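Local coordinates for protein RNA 2'-o-ribose methyltransferase (Thermus thermophilus, PDB 1IPA) that probably methylates the 2'-hydroxyl of a ribose in RNA, as a knotted methyltransferase of the SpoU/TrmH family, at residues E203-P208 against L258-L263. Numbering follows the deposited sequence.
Sequences EANLRP and LRQRLL
Gln260, on the last turn of helix 246-261, reaches across to the loop 203-208 and grips its backbone with both ends of one amide. OE1 of Gln260 accepts the backbone N-H of Leu206 at 2.7 Å in a nearly straight bond (161°), while NE2 of Gln260 donates to O of Ala204 at 3.1 Å, more bent at 138° and tilted out of the amide plane. NE2 also makes a hydrogen bond to OE1 of Glu256, one turn earlier in the helix, which helps fix the rotation of the amide. Beyond CG the glutamine chain runs extended, carrying the amide out to the loop. There the Leu206 side chain crosses it at about a right angle, CG of Leu206 lying 3.8 Å from NE2 of Gln260, and goes on to touch Glu256 and Ala257. With an alanine in place of Gln260, the N-H of Leu206 and the carbonyl of Ala204 are likely to lose these partners, and a gap to open beside the leucine. Farther along, CG of Pro208 comes uncomfortably close to CD of Arg261 (3.2 Å), at about a right angle to the arginine chain, so the fine detail here is doubtful; the guanidinium continues to a salt bridge with Asp115. The contact thus fastens the loop leading into strand 210-214 of the parallel six-stranded sheet in the knotted SPOUT domain to the C-terminal end of helix 246-261, the last helix modelled.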
loop_
_atom_site.group_PDB
_atom_site.type_symbol
_atom_site.label_atom_id
_atom_site.label_comp_id
_atom_site.label_asym_id
_atom_site.label_seq_id
_atom_site.Cartn_x
_atom_site.Cartn_y
_atom_site.Cartn_z
ATOM N N GLU A 203 21.243 -16.435 -1.749
ATOM C CA GLU A 203 21.537 -17.667 -2.474
ATOM C C GLU A 203 20.390 -18.203 -3.309
ATOM O O GLU A 203 20.592 -19.068 -4.169
ATOM C CB GLU A 203 22.000 -18.740 -1.492
ATOM C CG GLU A 203 23.141 -18.273 -0.619
ATOM C CD GLU A 203 23.643 -19.350 0.299
ATOM O OE1 GLU A 203 24.196 -20.343 -0.222
ATOM O OE2 GLU A 203 23.482 -19.207 1.534
ATOM N N ALA A 204 19.184 -17.706 -3.056
ATOM C CA ALA A 204 18.035 -18.151 -3.826
ATOM C C ALA A 204 18.139 -17.560 -5.224
ATOM O O ALA A 204 18.807 -16.553 -5.426
ATOM C CB ALA A 204 16.756 -17.695 -3.167
ATOM N N ASN A 205 17.480 -18.202 -6.179
ATOM C CA ASN A 205 17.459 -17.771 -7.575
ATOM C C ASN A 205 16.165 -17.005 -7.798
ATOM O O ASN A 205 15.099 -17.612 -7.953
ATOM C CB ASN A 205 17.500 -18.997 -8.497
ATOM C CG ASN A 205 17.273 -18.649 -9.959
ATOM O OD1 ASN A 205 17.219 -19.534 -10.808
ATOM N ND2 ASN A 205 17.147 -17.367 -10.259
ATOM N N LEU A 206 16.252 -15.681 -7.831
ATOM C CA LEU A 206 15.063 -14.860 -8.009
ATOM C C LEU A 206 14.789 -14.462 -9.461
ATOM O O LEU A 206 14.408 -13.326 -9.742
ATOM C CB LEU A 206 15.164 -13.621 -7.109
ATOM C CG LEU A 206 15.486 -13.978 -5.647
ATOM C CD1 LEU A 206 15.560 -12.725 -4.803
ATOM C CD2 LEU A 206 14.436 -14.921 -5.094
ATOM N N ARG A 207 14.976 -15.415 -10.372
ATOM C CA ARG A 207 14.735 -15.199 -11.797
ATOM C C ARG A 207 13.311 -14.685 -12.027
ATOM O O ARG A 207 12.347 -15.267 -11.539
ATOM C CB ARG A 207 14.957 -16.502 -12.577
ATOM C CG ARG A 207 14.137 -16.605 -13.858
ATOM C CD ARG A 207 14.728 -17.607 -14.850
ATOM N NE ARG A 207 15.975 -17.120 -15.440
ATOM C CZ ARG A 207 16.080 -15.998 -16.150
ATOM N NH1 ARG A 207 15.012 -15.240 -16.365
ATOM N NH2 ARG A 207 17.257 -15.628 -16.641
ATOM N N PRO A 208 13.175 -13.600 -12.809
ATOM C CA PRO A 208 11.952 -12.890 -13.189
ATOM C C PRO A 208 10.589 -13.486 -12.864
ATOM O O PRO A 208 9.762 -12.797 -12.276
ATOM C CB PRO A 208 12.159 -12.640 -14.669
ATOM C CG PRO A 208 13.587 -12.227 -14.672
ATOM C CD PRO A 208 14.263 -13.237 -13.736
ATOM N N LEU A 258 15.831 -7.648 -7.890
ATOM C CA LEU A 258 16.172 -6.623 -8.860
ATOM C C LEU A 258 17.668 -6.646 -9.146
ATOM O O LEU A 258 18.097 -6.356 -10.263
ATOM C CB LEU A 258 15.767 -5.241 -8.329
ATOM C CG LEU A 258 16.173 -4.026 -9.171
ATOM C CD1 LEU A 258 15.363 -4.014 -10.466
ATOM C CD2 LEU A 258 15.943 -2.734 -8.382
ATOM N N ARG A 259 18.468 -6.990 -8.140
ATOM C CA ARG A 259 19.915 -7.032 -8.322
ATOM C C ARG A 259 20.312 -8.196 -9.231
ATOM O O ARG A 259 21.220 -8.069 -10.051
ATOM C CB ARG A 259 20.632 -7.168 -6.972
ATOM C CG ARG A 259 22.167 -7.091 -7.068
ATOM C CD ARG A 259 22.847 -7.536 -5.788
ATOM N NE ARG A 259 22.690 -8.971 -5.580
ATOM C CZ ARG A 259 23.401 -9.897 -6.214
ATOM N NH1 ARG A 259 24.329 -9.539 -7.089
ATOM N NH2 ARG A 259 23.174 -11.178 -5.987
ATOM N N GLN A 260 19.630 -9.329 -9.077
ATOM C CA GLN A 260 19.913 -10.514 -9.887
ATOM C C GLN A 260 19.482 -10.317 -11.328
ATOM O O GLN A 260 20.120 -10.827 -12.241
ATOM C CB GLN A 260 19.213 -11.748 -9.302
ATOM C CG GLN A 260 19.973 -12.401 -8.152
ATOM C CD GLN A 260 19.200 -13.514 -7.466
ATOM O OE1 GLN A 260 18.594 -14.363 -8.116
ATOM N NE2 GLN A 260 19.238 -13.523 -6.144
ATOM N N ARG A 261 18.398 -9.571 -11.522
ATOM C CA ARG A 261 17.871 -9.296 -12.853
ATOM C C ARG A 261 18.843 -8.429 -13.644
ATOM O O ARG A 261 19.028 -8.625 -14.846
ATOM C CB ARG A 261 16.526 -8.574 -12.749
ATOM C CG ARG A 261 15.878 -8.243 -14.090
ATOM C CD ARG A 261 15.288 -9.486 -14.724
ATOM N NE ARG A 261 14.481 -9.204 -15.909
ATOM C CZ ARG A 261 14.978 -8.812 -17.077
ATOM N NH1 ARG A 261 16.289 -8.647 -17.219
ATOM N NH2 ARG A 261 14.163 -8.602 -18.108
ATOM N N LEU A 262 19.461 -7.470 -12.961
ATOM C CA LEU A 262 20.410 -6.570 -13.600
ATOM C C LEU A 262 21.741 -7.264 -13.887
ATOM O O LEU A 262 22.699 -6.628 -14.332
ATOM C CB LEU A 262 20.646 -5.341 -12.719
ATOM C CG LEU A 262 19.443 -4.410 -12.553
ATOM C CD1 LEU A 262 19.670 -3.461 -11.396
ATOM C CD2 LEU A 262 19.213 -3.646 -13.842
ATOM N N LEU A 263 21.794 -8.568 -13.637
ATOM C CA LEU A 263 23.011 -9.343 -13.870
ATOM C C LEU A 263 22.986 -10.097 -15.201
ATOM O O LEU A 263 21.963 -10.029 -15.922
ATOM C CB LEU A 263 23.228 -10.335 -12.719
ATOM C CG LEU A 263 24.426 -10.097 -11.794
ATOM C CD1 LEU A 263 24.450 -8.656 -11.318
ATOM C CD2 LEU A 263 24.341 -11.051 -10.611
#